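Local structure of 3-keto-5-aminohexanoate cleavage enzyme (Burkholderia xenovorans LB400, 3E49) at residues K279-Q282 and V283-G286. The protein probably catalyses, as a zinc-dependent beta-keto acid cleavage enzyme with a TIM barrel fold, the cleavage of 3-keto-5-aminohexanoate. Numbering follows the deposited sequence.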
ATOM      1  N   LYS A 279     -27.357   7.391   9.905  1.00 25.64           N
ATOM      2  CA  LYS A 279     -26.841   6.202   9.241  1.00 25.63           C
ATOM      3  C   LYS A 279     -25.392   5.948   9.639  1.00 25.44           C
ATOM      4  O   LYS A 279     -25.054   4.851  10.036  1.00 25.98           O
ATOM      5  CB  LYS A 279     -26.993   6.314   7.724  1.00 25.27           C
ATOM      6  CG  LYS A 279     -27.006   4.989   6.961  1.00 31.45           C
ATOM      7  CD  LYS A 279     -28.244   4.185   7.364  1.00 39.44           C
ATOM      8  CE  LYS A 279     -28.366   2.867   6.641  1.00 40.13           C
ATOM      9  NZ  LYS A 279     -29.265   1.909   7.413  1.00 40.42           N
ATOM     10  N   ILE A 280     -24.545   6.965   9.603  1.00 25.40           N
ATOM     11  CA  ILE A 280     -23.142   6.775   9.987  1.00 22.41           C
ATOM     12  C   ILE A 280     -23.044   6.481  11.473  1.00 23.87           C
ATOM     13  O   ILE A 280     -22.157   5.760  11.913  1.00 25.02           O
ATOM     14  CB  ILE A 280     -22.201   7.927   9.534  1.00 21.46           C
ATOM     15  CG1 ILE A 280     -20.722   7.437   9.550  1.00 24.13           C
ATOM     16  CG2 ILE A 280     -22.438   9.276  10.382  1.00 20.13           C
ATOM     17  CD1 ILE A 280     -20.393   6.211   8.583  1.00 20.01           C
ATOM     18  N   ARG A 281     -23.981   7.003  12.252  1.00 23.17           N
ATOM     19  CA  ARG A 281     -23.993   6.698  13.649  1.00 23.51           C
ATOM     20  C   ARG A 281     -24.295   5.222  13.970  1.00 22.45           C
ATOM     21  O   ARG A 281     -23.816   4.711  14.965  1.00 22.08           O
ATOM     22  CB  ARG A 281     -24.886   7.678  14.421  1.00 24.62           C
ATOM     23  CG  ARG A 281     -24.245   9.015  14.553  1.00 28.39           C
ATOM     24  CD  ARG A 281     -25.104   9.849  15.452  1.00 31.11           C
ATOM     25  NE  ARG A 281     -25.277   9.187  16.739  1.00 30.29           N
ATOM     26  CZ  ARG A 281     -26.309   9.388  17.549  1.00 35.20           C
ATOM     27  NH1 ARG A 281     -27.304  10.172  17.200  1.00 35.75           N
ATOM     28  NH2 ARG A 281     -26.386   8.739  18.676  1.00 32.61           N
ATOM     29  N   GLN A 282     -24.976   4.506  13.077  1.00 22.09           N
ATOM     30  CA  GLN A 282     -25.210   3.069  13.258  1.00 24.02           C
ATOM     31  C   GLN A 282     -23.860   2.339  13.239  1.00 21.98           C
ATOM     32  O   GLN A 282     -23.603   1.450  14.055  1.00 20.78           O
ATOM     33  CB  GLN A 282     -26.090   2.534  12.112  1.00 23.81           C
ATOM     34  CG  GLN A 282     -27.556   2.965  12.198  1.00 31.07           C
ATOM     35  CD  GLN A 282     -28.475   2.302  11.153  1.00 34.20           C
ATOM     36  OE1 GLN A 282     -28.032   1.841  10.092  1.00 44.00           O
ATOM     37  NE2 GLN A 282     -29.771   2.277  11.454  1.00 47.93           N
ATOM     38  N   VAL A 283     -23.011   2.733  12.302  1.00 23.66           N
ATOM     39  CA  VAL A 283     -21.628   2.224  12.195  1.00 23.03           C
ATOM     40  C   VAL A 283     -20.795   2.621  13.402  1.00 24.35           C
ATOM     41  O   VAL A 283     -20.143   1.786  14.053  1.00 23.54           O
ATOM     42  CB  VAL A 283     -20.967   2.673  10.890  1.00 24.80           C
ATOM     43  CG1 VAL A 283     -19.488   2.158  10.822  1.00 20.64           C
ATOM     44  CG2 VAL A 283     -21.801   2.181   9.700  1.00 20.51           C
ATOM     45  N   ILE A 284     -20.817   3.898  13.722  1.00 24.24           N
ATOM     46  CA  ILE A 284     -20.080   4.402  14.920  1.00 23.66           C
ATOM     47  C   ILE A 284     -20.433   3.580  16.155  1.00 25.54           C
ATOM     48  O   ILE A 284     -19.556   3.068  16.831  1.00 24.68           O
ATOM     49  CB  ILE A 284     -20.308   5.909  15.084  1.00 23.25           C
ATOM     50  CG1 ILE A 284     -19.620   6.654  13.915  1.00 27.56           C
ATOM     51  CG2 ILE A 284     -19.775   6.442  16.500  1.00 23.12           C
ATOM     52  CD1 ILE A 284     -20.014   8.137  13.736  1.00 23.59           C
ATOM     53  N   GLU A 285     -21.721   3.410  16.416  1.00 28.38           N
ATOM     54  CA  GLU A 285     -22.191   2.614  17.549  1.00 27.47           C
ATOM     55  C   GLU A 285     -21.745   1.142  17.492  1.00 25.84           C
ATOM     56  O   GLU A 285     -21.343   0.574  18.490  1.00 24.77           O
ATOM     57  CB  GLU A 285     -23.732   2.709  17.647  1.00 29.91           C
ATOM     58  CG  GLU A 285     -24.402   1.890  18.803  1.00 36.27           C
ATOM     59  CD  GLU A 285     -23.787   2.181  20.185  1.00 45.84           C
ATOM     60  OE1 GLU A 285     -23.326   3.334  20.402  1.00 51.40           O
ATOM     61  OE2 GLU A 285     -23.775   1.253  21.050  1.00 51.31           O
ATOM     62  N   GLY A 286     -21.900   0.506  16.327  1.00 24.79           N
ATOM     63  CA  GLY A 286     -21.412  -0.877  16.089  1.00 26.00           C
ATOM     64  C   GLY A 286     -19.937  -1.007  16.453  1.00 24.06           C
ATOM     65  O   GLY A 286     -19.522  -2.003  17.064  1.00 24.64           O
TER
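Ile284 N donates to Ile280 O at 2.9 Å, the first of three successive i to i+4 bonds that run through the C-terminal turns of helix 273-286. Glu285 N reaches Arg281 O at 2.9 Å and Gly286 N reaches Gln282 O at 3.0 Å, so all three carbonyls are satisfied within the helix. Ile284 CG1, beside its own backbone N (chi1 -68°), leans back over Ile280 O at 3.4 Å, while Ile280 CG2 meets Ile284 CD1 at 4.3 Å. Ile280 CD1 lies equally far from Val283 CB. In the TIM barrel this helix packs outside the parallel strands: Ile280 and Val283 touch helix 240-248, and Ile284 rests on Ile10 of strand 10-13. The polar flank faces the second subunit. There Lys279 NZ donates to Gln282 OE1 at 2.9 Å, approaching at a C=O...N angle of 128° and tilted 29° from the amide plane; the same ammonium donates to the backbone O of Glu285 of the second subunit, while Glu285 OE2 of this chain forms a salt bridge with Lys279 NZ of that subunit. Arg281 turns elsewhere, its NH1 donating to Ala44 O, and its NH2 stays 6.4 Å from Glu285 OE1.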